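Local atomic coordinates of Lys-gingipain W83 (Porphyromonas gingivalis, PDB entry 4ITC), a protein that cleaves peptide bonds after lysine as a secreted cysteine protease, the piece here being its K1 cleaved adhesin domain, a calcium-binding module of the non-catalytic part. Residues S90-V95 / R152-T157. Sequence-based numbering, arbitrary orientation. Where two conformers were deposited one is given.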
# COMPACT_ATOMS: atom_id res chain seq x y z
N SER A 90 -4.58 13.20 1.38
CA SER A 90 -3.35 13.21 2.17
C SER A 90 -3.21 11.99 3.05
O SER A 90 -3.40 12.08 4.28
CB SER A 90 -3.27 14.48 3.01
OG SER A 90 -3.30 15.59 2.14
N GLU A 91 -2.92 10.86 2.42
CA GLU A 91 -2.61 9.64 3.13
C GLU A 91 -1.10 9.46 3.23
O GLU A 91 -0.37 9.64 2.23
CB GLU A 91 -3.25 8.43 2.42
CG GLU A 91 -4.79 8.52 2.33
CD GLU A 91 -5.53 8.30 3.65
OE1 GLU A 91 -4.86 8.14 4.71
OE2 GLU A 91 -6.78 8.35 3.66
N HIS A 92 -0.67 9.01 4.38
CA HIS A 92 0.74 8.81 4.68
C HIS A 92 1.04 7.33 4.74
O HIS A 92 0.30 6.57 5.37
CB HIS A 92 1.08 9.47 6.02
CG HIS A 92 2.54 9.45 6.35
ND1 HIS A 92 3.41 10.39 5.83
CD2 HIS A 92 3.30 8.59 7.06
CE1 HIS A 92 4.64 10.12 6.25
NE2 HIS A 92 4.60 9.04 7.01
N TYR A 93 2.17 6.95 4.17
CA TYR A 93 2.55 5.55 4.17
C TYR A 93 4.05 5.42 4.08
O TYR A 93 4.79 6.40 3.77
CB TYR A 93 1.89 4.76 3.01
CG TYR A 93 2.46 5.07 1.65
CD1 TYR A 93 2.15 6.26 0.99
CD2 TYR A 93 3.36 4.23 1.05
CE1 TYR A 93 2.70 6.57 -0.24
CE2 TYR A 93 3.91 4.53 -0.18
CZ TYR A 93 3.60 5.72 -0.79
OH TYR A 93 4.18 5.96 -2.03
N ALA A 94 4.52 4.21 4.35
CA ALA A 94 5.95 3.91 4.18
C ALA A 94 6.08 2.49 3.67
O ALA A 94 5.17 1.68 3.87
CB ALA A 94 6.74 4.13 5.46
N VAL A 95 7.20 2.19 3.01
CA VAL A 95 7.57 0.88 2.58
C VAL A 95 8.85 0.50 3.29
O VAL A 95 9.81 1.31 3.34
CB VAL A 95 7.81 0.84 1.05
CG1 VAL A 95 8.28 -0.50 0.57
CG2 VAL A 95 6.57 1.31 0.30
N ARG A 152 3.02 0.09 4.89
CA ARG A 152 2.45 0.50 6.15
C ARG A 152 1.67 1.78 5.97
O ARG A 152 2.21 2.79 5.53
CB ARG A 152 3.56 0.75 7.16
CG ARG A 152 3.11 1.01 8.59
CD ARG A 152 4.31 1.40 9.46
NE ARG A 152 3.87 1.69 10.82
CZ ARG A 152 4.62 2.25 11.73
NH1 ARG A 152 5.85 2.65 11.45
NH2 ARG A 152 4.10 2.43 12.94
N HIS A 153 0.39 1.75 6.31
CA HIS A 153 -0.48 2.95 6.34
C HIS A 153 -0.58 3.41 7.77
O HIS A 153 -1.11 2.69 8.59
CB HIS A 153 -1.85 2.59 5.80
CG HIS A 153 -2.79 3.74 5.70
ND1 HIS A 153 -4.16 3.59 5.69
CD2 HIS A 153 -2.56 5.05 5.45
CE1 HIS A 153 -4.73 4.76 5.50
NE2 HIS A 153 -3.77 5.67 5.36
N PHE A 154 -0.03 4.58 8.06
CA PHE A 154 0.14 5.02 9.45
C PHE A 154 0.31 6.51 9.48
O PHE A 154 0.46 7.12 8.43
CB PHE A 154 1.33 4.30 10.17
CG PHE A 154 2.70 4.79 9.74
CD1 PHE A 154 3.14 4.66 8.43
CD2 PHE A 154 3.55 5.37 10.65
CE1 PHE A 154 4.37 5.12 8.04
CE2 PHE A 154 4.80 5.82 10.26
CZ PHE A 154 5.19 5.72 8.95
N GLN A 155 0.29 7.10 10.68
CA GLN A 155 0.38 8.59 10.82
C GLN A 155 -0.56 9.27 9.83
O GLN A 155 -0.20 10.25 9.14
CB GLN A 155 1.82 9.09 10.67
CG GLN A 155 2.63 8.73 11.90
CD GLN A 155 4.11 9.03 11.77
OE1 GLN A 155 4.56 9.73 10.86
NE2 GLN A 155 4.87 8.50 12.70
N SER A 156 -1.76 8.69 9.73
CA SER A 156 -2.80 9.13 8.83
C SER A 156 -4.10 9.18 9.60
O SER A 156 -4.38 8.33 10.47
CB SER A 156 -2.98 8.16 7.64
OG SER A 156 -1.81 8.11 6.84
N THR A 157 -4.89 10.20 9.34
CA THR A 157 -6.25 10.21 9.91
C THR A 157 -7.14 11.17 9.13
O THR A 157 -6.70 12.21 8.62
CB THR A 157 -6.19 10.58 11.41
OG1 THR A 157 -7.48 10.36 12.00
CG2 THR A 157 -5.83 12.07 11.59
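His92 turns an edge of its imidazole toward one face of the Phe154 ring, an offset edge-to-face pair with centroids 5.1 Å apart and planes at 67°. CD2 of His92 sits over that face near the rim, while NH1 of the Arg152 guanidinium lies over the opposite one, also near the rim, so the phenyl lies between the imidazole CD2 edge and the guanidinium. At the phenyl edge the methyl of Ala94 closes in, CB to Phe154 CE1 at 3.6 Å. With CG wedged between its backbone N and carbonyl carbon (chi1 74°), Phe154 brings its ring between the side chains of His92 and Arg152. Glu113 and Thr115 of strand 109-115 bond the two imidazole nitrogens of His92, and Asp61 forms a salt bridge with Arg152.

Strand 148-153 is the middle one of the five-stranded antiparallel sheet of the adhesin domain's beta sandwich, and strand 92-98 is its neighbour. Ala94 and Arg152 form a hydrogen-bonded pair, Ala94 N to Arg152 O 3.0 Å and Arg152 N to Ala94 O 2.9 Å; Tyr93 and His153 make the adjoining non-hydrogen-bonded pair on the sheet face turned to strand 161-171. Beyond it the regular pairing fades: the amide of Phe154 reaches His92 O only weakly, at 3.4 Å, and the chain turns at Gln155. A side chain then takes over from the backbone: in the conformer given, Ser156 OG accepts a hydrogen bond from the backbone N-H of His92, N to OG 2.9 Å.

On the face of Tyr93 and His153, His153 NE2 donates to Glu91 OE1 over 2.8 Å. The acceptor lies in the imidazole plane, but the donor approaches from well above the carboxylate plane, 57° out of it. Glu91 OE2 is held by Ser49 and the amide of Phe160, and His153 ND1 pairs with Ser47, which together probably limit rotation of both groups.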